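Local coordinates for XAC2610 protein (Xanthomonas axonopodis pv. citri, PDB 4QTQ) that probably acts as an immunity protein that inhibits a peptidoglycan hydrolase linked to the bacterium's type IV secretion system, and binds calcium, at residues G81-T86 against T97-D102; G155-S160 against T173-N178. One frame throughout, in Å; residues are numbered along the deposited sequence.

Contact 1: residues G81-T86 against T97-D102. With CA (calcium ion), chain B.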
ATOM      1  N   GLY A  81       7.643   6.311  -6.828  1.00 44.87           N
ATOM      2  CA  GLY A  81       8.901   5.599  -6.719  1.00 46.30           C
ATOM      3  C   GLY A  81       8.704   4.163  -6.299  1.00 45.60           C
ATOM      4  O   GLY A  81       7.560   3.709  -6.138  1.00 44.65           O
ATOM      5  N   PRO A  82       9.814   3.434  -6.105  1.00 46.31           N
ATOM      6  CA  PRO A  82       9.703   2.032  -5.731  1.00 47.04           C
ATOM      7  C   PRO A  82       9.369   1.840  -4.244  1.00 48.26           C
ATOM      8  O   PRO A  82       9.574   2.758  -3.423  1.00 48.22           O
ATOM      9  CB  PRO A  82      11.094   1.468  -6.066  1.00 49.57           C
ATOM     10  CG  PRO A  82      12.020   2.649  -6.158  1.00 49.70           C
ATOM     11  CD  PRO A  82      11.209   3.909  -6.044  1.00 49.70           C
ATOM     12  N   LEU A  83       8.835   0.663  -3.915  1.00 46.51           N
ATOM     13  CA  LEU A  83       8.616   0.268  -2.525  1.00 48.98           C
ATOM     14  C   LEU A  83       9.813  -0.553  -2.015  1.00 53.22           C
ATOM     15  O   LEU A  83       9.707  -1.760  -1.761  1.00 50.62           O
ATOM     16  CB  LEU A  83       7.302  -0.511  -2.386  1.00 47.67           C
ATOM     17  CG  LEU A  83       6.023   0.217  -2.839  1.00 45.42           C
ATOM     18  CD1 LEU A  83       4.812  -0.707  -2.742  1.00 43.80           C
ATOM     19  CD2 LEU A  83       5.795   1.510  -2.058  1.00 44.57           C
ATOM     20  N   ASP A  84      10.956   0.118  -1.879  1.00 59.28           N
ATOM     21  CA  ASP A  84      12.160  -0.503  -1.326  1.00 65.82           C
ATOM     22  C   ASP A  84      12.048  -0.600   0.188  1.00 68.22           C
ATOM     23  O   ASP A  84      11.665   0.368   0.847  1.00 68.36           O
ATOM     24  CB  ASP A  84      13.400   0.325  -1.643  1.00 70.15           C
ATOM     25  CG  ASP A  84      13.706   0.404  -3.119  1.00 71.65           C
ATOM     26  OD1 ASP A  84      13.407  -0.565  -3.843  1.00 74.71           O
ATOM     27  OD2 ASP A  84      14.273   1.433  -3.547  1.00 73.99           O
ATOM     28  N   ASP A  85      12.396  -1.767   0.732  1.00 89.69           N
ATOM     29  CA  ASP A  85      12.436  -1.975   2.186  1.00 94.17           C
ATOM     30  C   ASP A  85      13.479  -1.025   2.775  1.00 98.24           C
ATOM     31  O   ASP A  85      13.324  -0.525   3.895  1.00101.24           O
ATOM     32  CB  ASP A  85      12.765  -3.442   2.522  1.00 96.53           C
ATOM     33  CG  ASP A  85      12.251  -3.869   3.897  1.00100.28           C
ATOM     34  OD1 ASP A  85      12.814  -3.420   4.919  1.00103.94           O
ATOM     35  OD2 ASP A  85      11.295  -4.674   3.953  1.00100.91           O
ATOM     36  N   THR A  86      14.532  -0.774   1.999  1.00 99.02           N
ATOM     37  CA  THR A  86      15.516   0.246   2.334  1.00103.45           C
ATOM     38  C   THR A  86      14.875   1.646   2.284  1.00103.75           C
ATOM     39  O   THR A  86      14.591   2.224   3.331  1.00105.02           O
ATOM     40  CB  THR A  86      16.758   0.145   1.421  1.00104.62           C
ATOM     41  OG1 THR A  86      16.355   0.146   0.048  1.00102.95           O
ATOM     42  CG2 THR A  86      17.529  -1.145   1.708  1.00104.77           C
ATOM     43  N   THR A  97       3.572   3.512  -8.081  1.00 39.48           N
ATOM     44  CA  THR A  97       4.652   2.552  -7.973  1.00 39.43           C
ATOM     45  C   THR A  97       4.242   1.305  -8.748  1.00 38.83           C
ATOM     46  O   THR A  97       3.069   0.921  -8.730  1.00 37.94           O
ATOM     47  CB  THR A  97       4.929   2.195  -6.493  1.00 39.14           C
ATOM     48  OG1 THR A  97       6.125   1.423  -6.397  1.00 39.54           O
ATOM     49  CG2 THR A  97       3.765   1.396  -5.870  1.00 38.50           C
ATOM     50  N   ASP A  98       5.193   0.699  -9.456  1.00 39.93           N
ATOM     51  CA  ASP A  98       4.912  -0.512 -10.230  1.00 39.89           C
ATOM     52  C   ASP A  98       5.103  -1.677  -9.304  1.00 39.46           C
ATOM     53  O   ASP A  98       6.218  -2.011  -8.940  1.00 40.48           O
ATOM     54  CB  ASP A  98       5.849  -0.637 -11.439  1.00 41.69           C
ATOM     55  CG  ASP A  98       5.537  -1.853 -12.314  1.00 42.41           C
ATOM     56  OD1 ASP A  98       4.384  -2.364 -12.289  1.00 40.42           O
ATOM     57  OD2 ASP A  98       6.463  -2.286 -13.041  1.00 43.86           O
ATOM     58  N   ILE A  99       4.003  -2.285  -8.901  1.00 39.26           N
ATOM     59  CA  ILE A  99       4.040  -3.355  -7.918  1.00 40.59           C
ATOM     60  C   ILE A  99       4.344  -4.679  -8.612  1.00 42.83           C
ATOM     61  O   ILE A  99       5.125  -5.481  -8.100  1.00 43.74           O
ATOM     62  CB  ILE A  99       2.711  -3.426  -7.122  1.00 40.20           C
ATOM     63  CG1 ILE A  99       2.556  -2.149  -6.275  1.00 39.97           C
ATOM     64  CG2 ILE A  99       2.662  -4.667  -6.236  1.00 41.20           C
ATOM     65  CD1 ILE A  99       1.214  -1.986  -5.598  1.00 40.25           C
ATOM     66  N   ASN A 100       3.749  -4.897  -9.780  1.00 43.80           N
ATOM     67  CA  ASN A 100       3.875  -6.192 -10.453  1.00 46.77           C
ATOM     68  C   ASN A 100       4.964  -6.282 -11.535  1.00 48.89           C
ATOM     69  O   ASN A 100       5.020  -7.269 -12.268  1.00 52.00           O
ATOM     70  CB  ASN A 100       2.512  -6.660 -10.992  1.00 45.90           C
ATOM     71  CG  ASN A 100       1.916  -5.722 -12.017  1.00 44.10           C
ATOM     72  OD1 ASN A 100       2.401  -4.611 -12.252  1.00 42.79           O
ATOM     73  ND2 ASN A 100       0.830  -6.160 -12.615  1.00 44.11           N
ATOM     74  N   GLY A 101       5.822  -5.268 -11.622  1.00 48.87           N
ATOM     75  CA  GLY A 101       7.019  -5.326 -12.462  1.00 50.23           C
ATOM     76  C   GLY A 101       6.822  -5.331 -13.972  1.00 50.21           C
ATOM     77  O   GLY A 101       7.738  -5.685 -14.714  1.00 52.73           O
ATOM     78  N   ASP A 102       5.653  -4.919 -14.444  1.00 48.27           N
ATOM     79  CA  ASP A 102       5.381  -4.906 -15.879  1.00 48.09           C
ATOM     80  C   ASP A 102       5.724  -3.580 -16.561  1.00 49.30           C
ATOM     81  O   ASP A 102       5.445  -3.410 -17.737  1.00 51.16           O
ATOM     82  CB  ASP A 102       3.916  -5.279 -16.151  1.00 46.93           C
ATOM     83  CG  ASP A 102       2.925  -4.192 -15.723  1.00 44.63           C
ATOM     84  OD1 ASP A 102       3.308  -3.229 -15.030  1.00 42.11           O
ATOM     85  OD2 ASP A 102       1.744  -4.312 -16.094  1.00 43.28           O
TER
HETATM   86 CA    CA B 301       2.144  -2.396 -12.970  1.00 41.14          CA
HETATM   87  O   HOH W   1       0.351  -2.990 -14.300  1.00 36.24           O
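Where the calcium-binding loop begins, Thr97, the last residue of strand 94-97, meets the chain that leaves strand 78-80 at Gly81. Its hydroxyl OG1 donates a 2.7 Å hydrogen bond to Gly81 O, tilted 20° from the carbonyl plane. With OG1 anti to the backbone N (chi1 -171°), the hydroxyl faces this carbonyl and also touches Leu83 CG, at 3.8 Å. Thr97 CG2 packs 3.9 Å from Leu83 CD1, the two side chains crossing at about a right angle. Further along, Leu83 CD1 approaches Ile99 CG1 more loosely, at 4.4 Å. Immediately beyond Thr97 the same segment turns round the metal: Asp98 OD1 binds calcium at 2.3 Å and Asp102 OD1 at 2.5 Å, with Asn100 a further ligand. A water 2.3 Å from the calcium ion also donates a hydrogen bond to Asp102 OD2, tying that carboxylate to the ion through both oxygens, one directly and one through water. His104 O and Asp106 complete the site; Asp98, Asn100 and Asp102 form a D-x-N-x-D run that resembles an EF-hand calcium loop. Gly81 also bonds to the backbone of Leu96, Leu83 packs on Leu150 and Phe151, and Ile99 rests on strand 121-128.

Contact 2: residues G155-S160 against T173-N178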
ATOM      1  N   GLY A 155      11.595  -7.611  -6.766  1.00 50.72           N
ATOM      2  CA  GLY A 155      11.272  -8.505  -7.881  1.00 49.14           C
ATOM      3  C   GLY A 155       9.801  -8.870  -7.853  1.00 46.95           C
ATOM      4  O   GLY A 155       8.945  -7.988  -7.742  1.00 43.38           O
ATOM      5  N   ASN A 156       9.506 -10.170  -7.912  1.00 48.59           N
ATOM      6  CA  ASN A 156       8.127 -10.646  -7.774  1.00 49.33           C
ATOM      7  C   ASN A 156       7.770 -11.053  -6.333  1.00 47.60           C
ATOM      8  O   ASN A 156       6.754 -11.718  -6.103  1.00 47.38           O
ATOM      9  CB  ASN A 156       7.838 -11.780  -8.771  1.00 53.43           C
ATOM     10  CG  ASN A 156       8.494 -13.096  -8.386  1.00 58.90           C
ATOM     11  OD1 ASN A 156       9.532 -13.121  -7.715  1.00 62.72           O
ATOM     12  ND2 ASN A 156       7.892 -14.202  -8.819  1.00 61.67           N
ATOM     13  N   MET A 157       8.599 -10.634  -5.373  1.00 46.27           N
ATOM     14  CA  MET A 157       8.383 -10.930  -3.953  1.00 46.13           C
ATOM     15  C   MET A 157       7.952  -9.686  -3.176  1.00 43.50           C
ATOM     16  O   MET A 157       8.542  -8.615  -3.318  1.00 40.96           O
ATOM     17  CB  MET A 157       9.657 -11.506  -3.319  1.00 48.67           C
ATOM     18  CG  MET A 157      10.102 -12.838  -3.909  1.00 51.68           C
ATOM     19  SD  MET A 157       8.860 -14.127  -3.684  1.00 53.59           S
ATOM     20  CE  MET A 157       9.414 -15.363  -4.865  1.00 58.01           C
ATOM     21  N   LEU A 158       6.925  -9.857  -2.350  1.00 41.47           N
ATOM     22  CA  LEU A 158       6.394  -8.804  -1.511  1.00 41.15           C
ATOM     23  C   LEU A 158       6.563  -9.206  -0.041  1.00 41.17           C
ATOM     24  O   LEU A 158       6.192 -10.311   0.350  1.00 39.42           O
ATOM     25  CB  LEU A 158       4.908  -8.582  -1.817  1.00 42.78           C
ATOM     26  CG  LEU A 158       4.554  -7.666  -2.997  1.00 46.27           C
ATOM     27  CD1 LEU A 158       5.219  -8.086  -4.307  1.00 47.84           C
ATOM     28  CD2 LEU A 158       3.047  -7.602  -3.175  1.00 47.85           C
ATOM     29  N   THR A 159       7.114  -8.313   0.771  1.00 39.26           N
ATOM     30  CA  THR A 159       7.282  -8.590   2.196  1.00 40.38           C
ATOM     31  C   THR A 159       6.437  -7.656   3.061  1.00 38.24           C
ATOM     32  O   THR A 159       6.243  -6.491   2.735  1.00 37.13           O
ATOM     33  CB  THR A 159       8.760  -8.494   2.618  1.00 42.72           C
ATOM     34  OG1 THR A 159       9.318  -7.285   2.104  1.00 44.79           O
ATOM     35  CG2 THR A 159       9.553  -9.667   2.075  1.00 44.32           C
ATOM     36  N   SER A 160       5.935  -8.198   4.164  1.00 39.09           N
ATOM     37  CA  SER A 160       5.053  -7.483   5.086  1.00 38.99           C
ATOM     38  C   SER A 160       5.305  -8.034   6.487  1.00 39.91           C
ATOM     39  O   SER A 160       5.608  -9.221   6.643  1.00 41.12           O
ATOM     40  CB  SER A 160       3.591  -7.706   4.690  1.00 39.34           C
ATOM     41  OG  SER A 160       2.710  -6.804   5.347  1.00 42.25           O
ATOM     42  N   THR A 173       6.166 -13.361   3.364  1.00 39.47           N
ATOM     43  CA  THR A 173       6.653 -13.196   2.006  1.00 39.18           C
ATOM     44  C   THR A 173       5.583 -13.745   1.061  1.00 38.65           C
ATOM     45  O   THR A 173       5.091 -14.874   1.237  1.00 36.89           O
ATOM     46  CB  THR A 173       8.014 -13.894   1.783  1.00 40.61           C
ATOM     47  OG1 THR A 173       9.015 -13.273   2.610  1.00 43.48           O
ATOM     48  CG2 THR A 173       8.447 -13.805   0.320  1.00 41.00           C
ATOM     49  N   TYR A 174       5.210 -12.910   0.092  1.00 36.91           N
ATOM     50  CA  TYR A 174       4.218 -13.243  -0.916  1.00 37.71           C
ATOM     51  C   TYR A 174       4.923 -13.260  -2.252  1.00 38.57           C
ATOM     52  O   TYR A 174       5.802 -12.427  -2.506  1.00 37.30           O
ATOM     53  CB  TYR A 174       3.107 -12.186  -0.977  1.00 38.53           C
ATOM     54  CG  TYR A 174       2.242 -12.134   0.251  1.00 37.98           C
ATOM     55  CD1 TYR A 174       2.670 -11.475   1.405  1.00 38.66           C
ATOM     56  CD2 TYR A 174       0.995 -12.750   0.262  1.00 37.90           C
ATOM     57  CE1 TYR A 174       1.873 -11.434   2.543  1.00 38.59           C
ATOM     58  CE2 TYR A 174       0.188 -12.709   1.380  1.00 38.54           C
ATOM     59  CZ  TYR A 174       0.629 -12.061   2.518  1.00 38.53           C
ATOM     60  OH  TYR A 174      -0.175 -12.047   3.621  1.00 39.07           O
ATOM     61  N   GLU A 175       4.536 -14.203  -3.107  1.00 39.16           N
ATOM     62  CA  GLU A 175       4.961 -14.179  -4.506  1.00 40.66           C
ATOM     63  C   GLU A 175       3.790 -13.633  -5.290  1.00 42.93           C
ATOM     64  O   GLU A 175       2.643 -14.053  -5.075  1.00 41.78           O
ATOM     65  CB  GLU A 175       5.337 -15.572  -4.996  1.00 39.48           C
ATOM     66  CG  GLU A 175       5.818 -15.610  -6.438  1.00 40.72           C
ATOM     67  CD  GLU A 175       6.340 -16.970  -6.856  1.00 41.22           C
ATOM     68  OE1 GLU A 175       6.192 -17.939  -6.094  1.00 40.78           O
ATOM     69  OE2 GLU A 175       6.895 -17.081  -7.967  1.00 44.51           O
ATOM     70  N   LEU A 176       4.069 -12.690  -6.183  1.00 44.63           N
ATOM     71  CA  LEU A 176       3.037 -12.111  -7.015  1.00 48.88           C
ATOM     72  C   LEU A 176       3.203 -12.641  -8.423  1.00 54.25           C
ATOM     73  O   LEU A 176       4.236 -12.409  -9.050  1.00 55.18           O
ATOM     74  CB  LEU A 176       3.123 -10.590  -7.028  1.00 52.83           C
ATOM     75  CG  LEU A 176       1.983  -9.915  -7.815  1.00 56.44           C
ATOM     76  CD1 LEU A 176       0.697  -9.839  -6.998  1.00 57.85           C
ATOM     77  CD2 LEU A 176       2.405  -8.531  -8.251  1.00 58.25           C
ATOM     78  N   LYS A 177       2.190 -13.364  -8.901  1.00 57.10           N
ATOM     79  CA  LYS A 177       2.148 -13.840 -10.285  1.00 62.33           C
ATOM     80  C   LYS A 177       0.793 -13.498 -10.873  1.00 64.40           C
ATOM     81  O   LYS A 177      -0.235 -13.971 -10.380  1.00 60.43           O
ATOM     82  CB  LYS A 177       2.378 -15.354 -10.360  1.00 64.45           C
ATOM     83  CG  LYS A 177       3.671 -15.811  -9.701  1.00 64.42           C
ATOM     84  CD  LYS A 177       3.933 -17.295  -9.903  1.00 66.88           C
ATOM     85  CE  LYS A 177       4.484 -17.592 -11.288  1.00 69.79           C
ATOM     86  NZ  LYS A 177       5.511 -18.666 -11.206  1.00 72.15           N
ATOM     87  N   ASN A 178       0.809 -12.665 -11.914  1.00 68.44           N
ATOM     88  CA  ASN A 178      -0.389 -12.307 -12.675  1.00 70.20           C
ATOM     89  C   ASN A 178      -1.519 -11.758 -11.805  1.00 68.35           C
ATOM     90  O   ASN A 178      -2.531 -12.432 -11.580  1.00 68.47           O
ATOM     91  CB  ASN A 178      -0.878 -13.503 -13.497  1.00 72.46           C
ATOM     92  CG  ASN A 178       0.100 -13.895 -14.578  1.00 75.79           C
ATOM     93  OD1 ASN A 178       0.463 -13.081 -15.430  1.00 75.27           O
ATOM     94  ND2 ASN A 178       0.542 -15.145 -14.545  1.00 77.09           N
TER
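Leu158 O takes a 2.8 Å hydrogen bond from Tyr174 N, the donor lying in the carbonyl plane, and a weaker CA-H...O contact from Thr173 CA. The edge of the Tyr174 ring also borders this oxygen, nearly in plane with it. The reciprocal bond, Leu158 N to Tyr174 O, is equally short at 2.8 Å and almost straight (171°), and Met157 CA adds a CA-H...O contact to the same acceptor. Two residues along each segment, Leu176 N reaches Asn156 O at 2.9 Å, close to the C=O axis. These bonds join the strands at the open end of an antiparallel beta hairpin, strands 157-163 and 168-176, in which Leu158 and Tyr174 form a hydrogen-bonded pair flanked by the non-hydrogen-bonded pairs Met157-Glu175 and Thr159-Thr173. On the face of Met157 and Glu175, the methionine chain bends at chi2 (-61°) and leans over its partner, bringing CE to 3.9 Å from Glu175 CG. Its sulfur SD meets Thr173 CG2 at 4.0 Å. Thr159 and Thr173 point the same way, side by side, with Thr159 CG2 beside Thr173 OG1. Glu175, extended, presents OE2 to Asn156 ND2 in a weak bond of 3.2 Å, amide and carboxylate turned 82° apart; Lys177 NZ makes a long salt bridge to the same OE2. On the other face Leu158 CB sits 4.1 Å from Tyr174 CB. Leu158 and Leu176 pack there on Leu140 of helix 138-143, and Tyr174 on Ile143 of the same helix.

In the fold
Contact 1 is buried and joins two loops flanking strand 94-97 of the mixed sheet, whereas contact 2 is partly buried and pairs neighbouring strands of the six-stranded antiparallel sheet. Their centres lie about 11 Å apart. Contact 1 consists of one side-chain hydroxyl bond and a few apolar contacts, with a calcium ion bound by the loop beyond; in contact 2 regular backbone bonds dominate, buried Leu158 and Leu176 turning to helix 138-143 and Met157, Glu175 and the threonines lying across the sheet from them. The two touch: Ile99 CG2 lies 4.3 Å from Leu158 CD2, and Ile99 O 4.1 Å from Leu176 CD2, so the hairpin's leucines lie against the calcium loop.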